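Local coordinates for malonyl CoA-ACP transacylase (Xanthomonas oryzae pv. oryzae, PDB 3K89), which probably transfers the malonyl group of malonyl-CoA to holo-acyl carrier protein, yielding malonyl-ACP and CoA, at residues A[40-45]-A[111-116]; A[77-82]-A[303-308]; A[135-140]-A[191-196]; A[156-161]-A[175-180]. All blocks are in the same frame, centred on the assembly; numbering follows the deposited sequence.

Contact 1. Residues A[40-45]-A[111-116]; sequences EGAGVD and DGAHLV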
loop_
_atom_site.group_PDB
_atom_site.type_symbol
_atom_site.label_atom_id
_atom_site.label_comp_id
_atom_site.label_asym_id
_atom_site.label_seq_id
_atom_site.Cartn_x
_atom_site.Cartn_y
_atom_site.Cartn_z
ATOM N N GLU A 40 -16.343 4.751 -11.686
ATOM C CA GLU A 40 -16.942 3.942 -12.758
ATOM C C GLU A 40 -16.428 2.501 -12.770
ATOM O O GLU A 40 -17.202 1.556 -12.968
ATOM C CB GLU A 40 -16.762 4.619 -14.128
ATOM C CG GLU A 40 -17.642 5.867 -14.295
ATOM C CD GLU A 40 -19.123 5.591 -13.980
ATOM O OE1 GLU A 40 -19.694 4.627 -14.554
ATOM O OE2 GLU A 40 -19.707 6.327 -13.149
ATOM N N GLY A 41 -15.132 2.331 -12.523
ATOM C CA GLY A 41 -14.535 1.001 -12.454
ATOM C C GLY A 41 -14.930 0.290 -11.174
ATOM O O GLY A 41 -15.238 -0.919 -11.191
ATOM N N ALA A 42 -14.926 1.025 -10.067
ATOM C CA ALA A 42 -15.151 0.426 -8.739
ATOM C C ALA A 42 -16.602 0.068 -8.474
ATOM O O ALA A 42 -16.877 -0.818 -7.664
ATOM C CB ALA A 42 -14.637 1.345 -7.620
ATOM N N GLY A 43 -17.525 0.763 -9.124
ATOM C CA GLY A 43 -18.968 0.533 -8.890
ATOM C C GLY A 43 -19.569 1.287 -7.714
ATOM O O GLY A 43 -20.721 1.034 -7.295
ATOM N N VAL A 44 -18.807 2.233 -7.175
ATOM C CA VAL A 44 -19.208 3.006 -6.013
ATOM C C VAL A 44 -18.639 4.426 -6.185
ATOM O O VAL A 44 -17.558 4.566 -6.770
ATOM C CB VAL A 44 -18.715 2.297 -4.702
ATOM C CG1 VAL A 44 -17.222 1.996 -4.753
ATOM C CG2 VAL A 44 -19.089 3.066 -3.476
ATOM N N ASP A 45 -19.365 5.448 -5.719
ATOM C CA ASP A 45 -18.908 6.851 -5.743
ATOM C C ASP A 45 -17.833 7.037 -4.671
ATOM O O ASP A 45 -18.128 7.253 -3.488
ATOM C CB ASP A 45 -20.073 7.840 -5.525
ATOM C CG ASP A 45 -19.675 9.309 -5.740
ATOM O OD1 ASP A 45 -18.480 9.678 -5.611
ATOM O OD2 ASP A 45 -20.585 10.124 -6.029
ATOM N N ASP A 111 -9.756 0.017 -14.844
ATOM C CA ASP A 111 -9.426 -1.385 -14.552
ATOM C C ASP A 111 -8.767 -1.551 -13.191
ATOM O O ASP A 111 -9.049 -2.506 -12.486
ATOM C CB ASP A 111 -8.521 -1.969 -15.623
ATOM C CG ASP A 111 -9.256 -2.293 -16.907
ATOM O OD1 ASP A 111 -10.508 -2.245 -16.937
ATOM O OD2 ASP A 111 -8.567 -2.629 -17.877
ATOM N N GLY A 112 -7.869 -0.633 -12.831
ATOM C CA GLY A 112 -7.221 -0.702 -11.530
ATOM C C GLY A 112 -8.223 -0.619 -10.400
ATOM O O GLY A 112 -8.155 -1.412 -9.430
ATOM N N ALA A 113 -9.159 0.324 -10.529
ATOM C CA ALA A 113 -10.179 0.537 -9.498
ATOM C C ALA A 113 -11.079 -0.686 -9.399
ATOM O O ALA A 113 -11.406 -1.122 -8.293
ATOM C CB ALA A 113 -10.998 1.798 -9.802
ATOM N N HIS A 114 -11.464 -1.239 -10.551
ATOM C CA HIS A 114 -12.277 -2.469 -10.557
ATOM C C HIS A 114 -11.508 -3.618 -9.896
ATOM O O HIS A 114 -12.041 -4.345 -9.034
ATOM C CB HIS A 114 -12.664 -2.830 -11.992
ATOM C CG HIS A 114 -13.328 -4.166 -12.123
ATOM N ND1 HIS A 114 -14.541 -4.454 -11.535
ATOM C CD2 HIS A 114 -12.960 -5.282 -12.796
ATOM C CE1 HIS A 114 -14.886 -5.695 -11.827
ATOM N NE2 HIS A 114 -13.944 -6.219 -12.594
ATOM N N LEU A 115 -10.243 -3.758 -10.275
ATOM C CA LEU A 115 -9.441 -4.864 -9.807
ATOM C C LEU A 115 -9.254 -4.852 -8.286
ATOM O O LEU A 115 -9.307 -5.897 -7.653
ATOM C CB LEU A 115 -8.084 -4.863 -10.514
ATOM C CG LEU A 115 -7.110 -5.995 -10.164
ATOM C CD1 LEU A 115 -7.714 -7.373 -10.442
ATOM C CD2 LEU A 115 -5.788 -5.814 -10.916
ATOM N N VAL A 116 -9.004 -3.679 -7.714
ATOM C CA VAL A 116 -8.762 -3.632 -6.269
ATOM C C VAL A 116 -10.043 -3.688 -5.444
ATOM O O VAL A 116 -10.007 -4.122 -4.290
ATOM C CB VAL A 116 -7.819 -2.483 -5.840
ATOM C CG1 VAL A 116 -6.484 -2.586 -6.596
ATOM C CG2 VAL A 116 -8.495 -1.109 -6.039
#
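With chi1 at 172°, the imidazole of His114 extends opposite its own backbone nitrogen, and its CB and the near edge of its ring rest against the carbonyl of Gly41. The closest point is Gly41 O to His114 CB at 3.3 Å. His114 ND1 lies 3.6 Å from the same Gly41 O, near the ring plane, yet no hydrogen bond spans the contact. Gly41, having no side chain, suits the site where the two helices meet: their backbones come together until the CA atoms of Ala42 and His114 are 4.5 Å apart. Ala113 is the matching small residue on helix 109-126. Its methyl points at the other segment, with CB 4.0 Å from Ala42 N and 4.3 Å from Ala42 CB. Gly43 then leaves the helix with phi 85°, a backbone angle glycine adopts readily. The carbonyl oxygen of Ala42, at the end of helix 30-42, takes a hydrogen bond from Arg117, one turn further along helix 109-126. Beyond it, Asp45 caps helix 46-52 through Ala48 N. The arrangement is that of a close helix-helix contact built on glycine and alanine, here joining the C-terminal end of helix 30-42 to helix 109-126 in the helical part of the acyl transferase domain.

Contact 2. Residues A[77-82]-A[303-308]; sequences RLWTAQ and ADYAGA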
loop_
_atom_site.group_PDB
_atom_site.type_symbol
_atom_site.label_atom_id
_atom_site.label_comp_id
_atom_site.label_asym_id
_atom_site.label_seq_id
_atom_site.Cartn_x
_atom_site.Cartn_y
_atom_site.Cartn_z
ATOM N N ARG A 77 -1.627 12.516 -11.100
ATOM C CA ARG A 77 -2.040 13.289 -12.282
ATOM C C ARG A 77 -1.813 14.781 -12.067
ATOM O O ARG A 77 -1.418 15.493 -13.002
ATOM C CB ARG A 77 -3.484 12.980 -12.658
ATOM C CG ARG A 77 -3.626 11.578 -13.250
ATOM C CD ARG A 77 -5.073 11.257 -13.546
ATOM N NE ARG A 77 -5.219 9.987 -14.273
ATOM C CZ ARG A 77 -6.390 9.522 -14.712
ATOM N NH1 ARG A 77 -7.515 10.203 -14.478
ATOM N NH2 ARG A 77 -6.457 8.362 -15.357
ATOM N N LEU A 78 -2.007 15.226 -10.830
ATOM C CA LEU A 78 -1.755 16.624 -10.472
ATOM C C LEU A 78 -0.285 16.973 -10.637
ATOM O O LEU A 78 0.050 17.942 -11.333
ATOM C CB LEU A 78 -2.234 16.902 -9.040
ATOM C CG LEU A 78 -1.996 18.297 -8.450
ATOM C CD1 LEU A 78 -2.634 19.388 -9.306
ATOM C CD2 LEU A 78 -2.532 18.348 -7.014
ATOM N N TRP A 79 0.586 16.189 -9.997
ATOM C CA TRP A 79 2.031 16.388 -10.075
ATOM C C TRP A 79 2.493 16.394 -11.523
ATOM O O TRP A 79 3.219 17.300 -11.947
ATOM C CB TRP A 79 2.746 15.261 -9.329
ATOM C CG TRP A 79 4.227 15.415 -9.291
ATOM C CD1 TRP A 79 5.131 14.903 -10.175
ATOM C CD2 TRP A 79 4.988 16.125 -8.307
ATOM N NE1 TRP A 79 6.405 15.241 -9.794
ATOM C CE2 TRP A 79 6.342 15.997 -8.654
ATOM C CE3 TRP A 79 4.648 16.859 -7.160
ATOM C CZ2 TRP A 79 7.372 16.577 -7.901
ATOM C CZ3 TRP A 79 5.672 17.427 -6.403
ATOM C CH2 TRP A 79 7.017 17.287 -6.783
ATOM N N THR A 80 2.059 15.388 -12.279
ATOM C CA THR A 80 2.523 15.228 -13.650
ATOM C C THR A 80 2.016 16.366 -14.555
ATOM O O THR A 80 2.753 16.811 -15.444
ATOM C CB THR A 80 2.260 13.797 -14.214
ATOM O OG1 THR A 80 0.876 13.462 -14.106
ATOM C CG2 THR A 80 3.060 12.768 -13.440
ATOM N N ALA A 81 0.801 16.866 -14.303
ATOM C CA ALA A 81 0.275 18.027 -15.044
ATOM C C ALA A 81 0.998 19.324 -14.681
ATOM O O ALA A 81 1.234 20.176 -15.558
ATOM C CB ALA A 81 -1.212 18.196 -14.823
ATOM N N GLN A 82 1.345 19.479 -13.400
ATOM C CA GLN A 82 1.986 20.709 -12.911
ATOM C C GLN A 82 3.498 20.760 -13.129
ATOM O O GLN A 82 4.193 21.605 -12.539
ATOM C CB GLN A 82 1.619 20.986 -11.447
ATOM C CG GLN A 82 0.159 21.358 -11.259
ATOM C CD GLN A 82 -0.070 22.316 -10.101
ATOM O OE1 GLN A 82 0.444 22.119 -9.004
ATOM N NE2 GLN A 82 -0.861 23.353 -10.341
ATOM N N ALA A 303 0.002 22.463 1.438
ATOM C CA ALA A 303 1.321 22.948 1.836
ATOM C C ALA A 303 2.440 21.947 1.566
ATOM O O ALA A 303 3.556 22.337 1.196
ATOM C CB ALA A 303 1.316 23.377 3.314
ATOM N N ASP A 304 2.169 20.660 1.766
ATOM C CA ASP A 304 3.203 19.658 1.530
ATOM C C ASP A 304 3.443 19.484 0.035
ATOM O O ASP A 304 4.584 19.373 -0.410
ATOM C CB ASP A 304 2.801 18.324 2.165
ATOM C CG ASP A 304 2.813 18.375 3.679
ATOM O OD1 ASP A 304 3.699 19.032 4.266
ATOM O OD2 ASP A 304 1.923 17.740 4.308
ATOM N N TYR A 305 2.355 19.478 -0.728
ATOM C CA TYR A 305 2.437 19.434 -2.187
ATOM C C TYR A 305 3.255 20.604 -2.741
ATOM O O TYR A 305 4.207 20.400 -3.506
ATOM C CB TYR A 305 1.033 19.376 -2.807
ATOM C CG TYR A 305 1.074 19.353 -4.299
ATOM C CD1 TYR A 305 1.215 18.148 -4.990
ATOM C CD2 TYR A 305 1.025 20.530 -5.029
ATOM C CE1 TYR A 305 1.293 18.129 -6.374
ATOM C CE2 TYR A 305 1.094 20.518 -6.409
ATOM C CZ TYR A 305 1.229 19.316 -7.075
ATOM O OH TYR A 305 1.310 19.301 -8.451
ATOM N N ALA A 306 2.922 21.829 -2.320
ATOM C CA ALA A 306 3.628 23.020 -2.802
ATOM C C ALA A 306 5.087 23.010 -2.393
ATOM O O ALA A 306 5.957 23.415 -3.170
ATOM C CB ALA A 306 2.957 24.301 -2.299
ATOM N N GLY A 307 5.351 22.529 -1.179
ATOM C CA GLY A 307 6.712 22.447 -0.650
ATOM C C GLY A 307 7.606 21.526 -1.462
ATOM O O GLY A 307 8.759 21.849 -1.738
ATOM N N ALA A 308 7.068 20.359 -1.829
ATOM C CA ALA A 308 7.787 19.384 -2.638
ATOM C C ALA A 308 7.958 19.921 -4.053
ATOM O O ALA A 308 9.044 19.839 -4.615
ATOM C CB ALA A 308 7.018 18.066 -2.674
#
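A helix-helix interface joins the last turn of helix 61-81 to helix 302-311 near the C terminus, where Tyr305 reaches in among Leu78, Trp79 and Gln82. The two axes run at 34° to each other and come no nearer than 12.1 Å, a gap wide enough to need large side chains. Tyr305 is suited to bridge it: with CG anti to the backbone N (chi1 179°), its ring stretches across to the other helix. Leu78 lies over one face, its CD2 4.0 Å from the centroid of the Tyr305 ring in a CH-pi contact. From the opposite face comes the indole of Trp79, in an offset edge-to-face pair with planes at 89° and CE3 3.7 Å from Tyr305 CE1. These helices belong to the larger, hydrolase-like part of the fold, in which helices flank a parallel sheet. Trp79 also forms an edge-to-face pair with Phe8 of that sheet, and its NE1 donates to Gln85 O. Its far rim touches the small residue Ala308, with Trp79 CZ3 4.0 Å from Ala308 CB. At the end of the ring, Tyr305 OH donates to Gln82 OE1 across 3.0 Å, approaching from somewhat outside the amide plane; the bent chain of Gln82 brings its oxygen there.

Contact 3. Residues A[135-140]-A[191-196]; sequences AAVLGA and RKAVKL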
loop_
_atom_site.group_PDB
_atom_site.type_symbol
_atom_site.label_atom_id
_atom_site.label_comp_id
_atom_site.label_asym_id
_atom_site.label_seq_id
_atom_site.Cartn_x
_atom_site.Cartn_y
_atom_site.Cartn_z
ATOM N N ALA A 135 -1.483 -7.167 13.892
ATOM C CA ALA A 135 -0.933 -6.375 14.984
ATOM C C ALA A 135 0.411 -5.766 14.630
ATOM O O ALA A 135 1.262 -6.411 14.022
ATOM C CB ALA A 135 -0.797 -7.240 16.270
ATOM N N ALA A 136 0.605 -4.514 15.023
ATOM C CA ALA A 136 1.900 -3.885 14.826
ATOM C C ALA A 136 2.752 -4.131 16.062
ATOM O O ALA A 136 2.266 -4.018 17.201
ATOM C CB ALA A 136 1.733 -2.394 14.574
ATOM N N VAL A 137 4.011 -4.490 15.833
ATOM C CA VAL A 137 4.964 -4.716 16.916
ATOM C C VAL A 137 6.074 -3.701 16.692
ATOM O O VAL A 137 6.734 -3.697 15.629
ATOM C CB VAL A 137 5.516 -6.154 16.924
ATOM C CG1 VAL A 137 6.476 -6.374 18.102
ATOM C CG2 VAL A 137 4.386 -7.163 16.973
ATOM N N LEU A 138 6.269 -2.836 17.687
ATOM C CA LEU A 138 7.145 -1.681 17.562
ATOM C C LEU A 138 8.372 -1.821 18.456
ATOM O O LEU A 138 8.260 -2.234 19.617
ATOM C CB LEU A 138 6.392 -0.386 17.915
ATOM C CG LEU A 138 5.085 0.003 17.194
ATOM C CD1 LEU A 138 5.230 -0.079 15.677
ATOM C CD2 LEU A 138 3.892 -0.827 17.653
ATOM N N GLY A 139 9.533 -1.502 17.898
ATOM C CA GLY A 139 10.782 -1.435 18.661
ATOM C C GLY A 139 11.407 -2.760 19.051
ATOM O O GLY A 139 12.327 -2.789 19.875
ATOM N N ALA A 140 10.925 -3.855 18.470
ATOM C CA ALA A 140 11.499 -5.174 18.713
ATOM C C ALA A 140 12.469 -5.540 17.600
ATOM O O ALA A 140 12.497 -4.892 16.551
ATOM C CB ALA A 140 10.405 -6.226 18.825
ATOM N N ARG A 191 6.399 -4.806 24.923
ATOM C CA ARG A 191 5.124 -4.215 25.314
ATOM C C ARG A 191 4.457 -3.421 24.191
ATOM O O ARG A 191 3.225 -3.382 24.108
ATOM C CB ARG A 191 5.325 -3.307 26.535
ATOM C CG ARG A 191 4.068 -3.061 27.380
ATOM C CD ARG A 191 3.611 -4.321 28.129
ATOM N NE ARG A 191 4.707 -4.986 28.837
ATOM C CZ ARG A 191 4.559 -6.042 29.635
ATOM N NH1 ARG A 191 5.620 -6.578 30.225
ATOM N NH2 ARG A 191 3.355 -6.566 29.845
ATOM N N LYS A 192 5.267 -2.781 23.344
ATOM C CA LYS A 192 4.751 -1.914 22.282
ATOM C C LYS A 192 4.215 -2.769 21.134
ATOM O O LYS A 192 4.871 -2.943 20.106
ATOM C CB LYS A 192 5.828 -0.945 21.780
ATOM C CG LYS A 192 6.521 -0.122 22.860
ATOM C CD LYS A 192 7.899 0.320 22.374
ATOM C CE LYS A 192 8.896 0.434 23.516
ATOM N NZ LYS A 192 10.296 0.202 23.036
ATOM N N ALA A 193 3.020 -3.315 21.342
ATOM C CA ALA A 193 2.376 -4.204 20.382
ATOM C C ALA A 193 0.871 -3.993 20.432
ATOM O O ALA A 193 0.215 -4.337 21.427
ATOM C CB ALA A 193 2.723 -5.647 20.678
ATOM N N VAL A 194 0.333 -3.437 19.351
ATOM C CA VAL A 194 -1.072 -3.031 19.300
ATOM C C VAL A 194 -1.814 -3.702 18.141
ATOM O O VAL A 194 -1.407 -3.588 16.974
ATOM C CB VAL A 194 -1.222 -1.482 19.230
ATOM C CG1 VAL A 194 -0.301 -0.880 18.171
ATOM C CG2 VAL A 194 -2.682 -1.070 18.997
ATOM N N LYS A 195 -2.890 -4.405 18.486
ATOM C CA LYS A 195 -3.776 -5.009 17.504
ATOM C C LYS A 195 -4.409 -3.921 16.645
ATOM O O LYS A 195 -4.954 -2.943 17.172
ATOM C CB LYS A 195 -4.856 -5.838 18.199
ATOM C CG LYS A 195 -5.532 -6.830 17.276
ATOM C CD LYS A 195 -6.839 -7.342 17.841
ATOM C CE LYS A 195 -6.608 -8.463 18.837
ATOM N NZ LYS A 195 -7.772 -9.390 18.858
ATOM N N LEU A 196 -4.315 -4.079 15.326
ATOM C CA LEU A 196 -4.902 -3.122 14.387
ATOM C C LEU A 196 -6.416 -3.322 14.256
ATOM O O LEU A 196 -6.941 -4.375 14.603
ATOM C CB LEU A 196 -4.224 -3.210 13.015
ATOM C CG LEU A 196 -2.709 -2.991 12.932
ATOM C CD1 LEU A 196 -2.226 -3.260 11.525
ATOM C CD2 LEU A 196 -2.309 -1.580 13.387
#
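Val194 and Leu138 meet on one face of an antiparallel strand pair, where Val194 CG1 lies 4.2 Å from Leu138 CD2. A chi1 of 48° sets Val194 CG1 between its own backbone N and carbonyl carbon, so that this methyl leans toward strand 132-138 and also nears Ala136 CB. Leu138 takes a different rotamer, CG beside its backbone N (chi1 -55°), which lays CD2 3.4 Å from Lys192 O. The lysine chain starts against the same residue, with Lys192 CB 3.9 Å from Leu138 CB, and its aliphatic part runs on past Leu138 O. Leu196 adds its CD2 4.3 Å from Ala136 CB. On the other face, the small Ala135 and Ala193 leave room for Leu182 of helix 175-187, while the branched Val137 meets Leu185 and touches Ala193 CB through CG2. The strands belong to the small ferredoxin-like subdomain, in which 193-195 is an edge strand and its neighbour continues the sheet toward strand 168-172. Ala136 and Val194 form the hydrogen-bonded pair, with Ala136 N to Val194 O at 3.0 Å and Val194 N to Ala136 O at 2.9 Å. Leu138 N to Lys192 O, 2.8 Å and 170° at the hydrogen, is straighter. Backbone bonds therefore fix the register, a Leu138 methyl lies beside the last acceptor oxygen, and the charged end of the exposed Lys192 lies at the surface.

Contact 4. Residues A[156-161]-A[175-180]; sequences QVVVPA and AAAVDR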
loop_
_atom_site.group_PDB
_atom_site.type_symbol
_atom_site.label_atom_id
_atom_site.label_comp_id
_atom_site.label_asym_id
_atom_site.label_seq_id
_atom_site.Cartn_x
_atom_site.Cartn_y
_atom_site.Cartn_z
ATOM N N GLN A 156 -2.688 -23.129 13.863
ATOM C CA GLN A 156 -3.254 -21.967 13.185
ATOM C C GLN A 156 -2.139 -21.185 12.503
ATOM O O GLN A 156 -1.002 -21.663 12.432
ATOM C CB GLN A 156 -4.038 -21.103 14.175
ATOM C CG GLN A 156 -5.292 -21.804 14.703
ATOM C CD GLN A 156 -6.000 -20.984 15.765
ATOM O OE1 GLN A 156 -5.395 -20.590 16.752
ATOM N NE2 GLN A 156 -7.284 -20.731 15.564
ATOM N N VAL A 157 -2.460 -19.992 12.005
ATOM C CA VAL A 157 -1.494 -19.197 11.249
ATOM C C VAL A 157 -1.211 -17.878 11.951
ATOM O O VAL A 157 -2.131 -17.130 12.277
ATOM C CB VAL A 157 -2.001 -18.941 9.798
ATOM C CG1 VAL A 157 -1.114 -17.885 9.086
ATOM C CG2 VAL A 157 -2.036 -20.255 9.006
ATOM N N VAL A 158 0.064 -17.613 12.218
ATOM C CA VAL A 158 0.501 -16.266 12.583
ATOM C C VAL A 158 1.898 -16.066 12.028
ATOM O O VAL A 158 2.812 -16.850 12.305
ATOM C CB VAL A 158 0.410 -15.962 14.119
ATOM C CG1 VAL A 158 1.202 -16.984 14.947
ATOM C CG2 VAL A 158 0.849 -14.520 14.430
ATOM N N VAL A 159 2.048 -15.031 11.215
ATOM C CA VAL A 159 3.288 -14.814 10.473
ATOM C C VAL A 159 3.550 -13.316 10.356
ATOM O O VAL A 159 2.627 -12.510 10.483
ATOM C CB VAL A 159 3.208 -15.415 9.017
ATOM C CG1 VAL A 159 3.129 -16.951 9.008
ATOM C CG2 VAL A 159 2.067 -14.786 8.192
ATOM N N PRO A 160 4.819 -12.927 10.110
ATOM C CA PRO A 160 5.073 -11.549 9.678
ATOM C C PRO A 160 4.296 -11.259 8.388
ATOM O O PRO A 160 4.330 -12.064 7.435
ATOM C CB PRO A 160 6.588 -11.522 9.428
ATOM C CG PRO A 160 7.020 -12.948 9.342
ATOM C CD PRO A 160 6.055 -13.726 10.211
ATOM N N ALA A 161 3.575 -10.140 8.388
ATOM C CA ALA A 161 2.765 -9.737 7.232
ATOM C C ALA A 161 3.340 -8.480 6.566
ATOM O O ALA A 161 3.201 -8.306 5.348
ATOM C CB ALA A 161 1.313 -9.493 7.667
ATOM N N ALA A 175 -6.961 -14.897 14.377
ATOM C CA ALA A 175 -7.055 -14.004 15.518
ATOM C C ALA A 175 -6.441 -14.619 16.782
ATOM O O ALA A 175 -5.681 -13.957 17.481
ATOM C CB ALA A 175 -8.519 -13.604 15.777
ATOM N N ALA A 176 -6.778 -15.878 17.061
ATOM C CA ALA A 176 -6.316 -16.537 18.302
ATOM C C ALA A 176 -4.803 -16.655 18.301
ATOM O O ALA A 176 -4.169 -16.481 19.327
ATOM C CB ALA A 176 -6.945 -17.908 18.447
ATOM N N ALA A 177 -4.227 -16.899 17.123
ATOM C CA ALA A 177 -2.783 -17.049 17.004
ATOM C C ALA A 177 -2.037 -15.723 17.133
ATOM O O ALA A 177 -0.955 -15.679 17.721
ATOM C CB ALA A 177 -2.424 -17.762 15.690
ATOM N N VAL A 178 -2.610 -14.642 16.585
ATOM C CA VAL A 178 -2.046 -13.314 16.763
ATOM C C VAL A 178 -2.083 -12.973 18.265
ATOM O O VAL A 178 -1.101 -12.489 18.823
ATOM C CB VAL A 178 -2.796 -12.252 15.886
ATOM C CG1 VAL A 178 -2.344 -10.842 16.225
ATOM C CG2 VAL A 178 -2.553 -12.552 14.406
ATOM N N ASP A 179 -3.197 -13.287 18.922
ATOM C CA ASP A 179 -3.304 -13.014 20.358
ATOM C C ASP A 179 -2.289 -13.831 21.155
ATOM O O ASP A 179 -1.668 -13.295 22.080
ATOM C CB ASP A 179 -4.730 -13.216 20.878
ATOM C CG ASP A 179 -5.636 -12.028 20.598
ATOM O OD1 ASP A 179 -5.129 -10.924 20.288
ATOM O OD2 ASP A 179 -6.868 -12.196 20.696
ATOM N N ARG A 180 -2.090 -15.100 20.794
ATOM C CA ARG A 180 -1.033 -15.902 21.427
ATOM C C ARG A 180 0.362 -15.292 21.212
ATOM O O ARG A 180 1.165 -15.217 22.148
ATOM C CB ARG A 180 -1.065 -17.361 20.985
ATOM C CG ARG A 180 -2.261 -18.171 21.508
ATOM C CD ARG A 180 -2.078 -19.645 21.212
ATOM N NE ARG A 180 -1.917 -19.974 19.791
ATOM C CZ ARG A 180 -2.919 -20.264 18.968
ATOM N NH1 ARG A 180 -4.179 -20.233 19.402
ATOM N NH2 ARG A 180 -2.667 -20.568 17.698
#
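Gln156 and Arg180 link the loop leading into strand 158-165 to helix 175-187, in the ferredoxin-like subdomain whose beta-alpha-beta-beta-alpha-beta order places this helix against the strands. The polar part of the contact rests on one oxygen. Gln156 OE1 accepts from both end nitrogens of Arg180, NH1 and NH2, each at 2.9 Å. The NH2 bond lies in the amide plane and uses a lone pair, whereas NH1 comes nearly in line with the carbonyl. OE1 in turn lies close to the guanidinium plane, which stands only 24° from the amide, so the two flat groups are almost coplanar. A bend at chi3 (-58°) folds the arginine back over its own helix and presents this end to Gln156. Arginine suits the place because it has donors to spare: NE binds Ala152 O, and NH2 makes a further weak bond to Ala153 O. Van der Waals contacts with the small helix residues come next. Ala176 CB sits 3.5 Å from Gln156 OE1, and Ala177 CB, pointing at the strand, is 3.5 Å from Val157 O. The apolar part centres on Val158, a branched residue whose two methyls and CB all meet the helix. Val158 CB lies 3.7 Å from Ala177 CB, its CG1 nears the Ala177 carbonyl oxygen, and its CG2 meets Val178 CG2 at 3.9 Å.

From the N terminus, the chain enters contact 1 at 40-45 and contact 2 at 77-82 before contact 1 closes at 111-116, so these two cross; contact 2 stays open until 303-308, close to the C terminus. Everything in contacts 3 and 4 falls within that long loop. Contact 3 opens at 135-140, contact 4 opens and closes inside it (156-161 with 175-180), and contact 3 then closes at 191-196. Contacts 1 and 2 tie helices of the larger part together, while contact 3 pairs two strands of the small sheet and contact 4 joins a third strand to helix 175-187. The latter pair touch, through Ala135 on Val178 and a long, weak ion pair between Lys195 and Asp179.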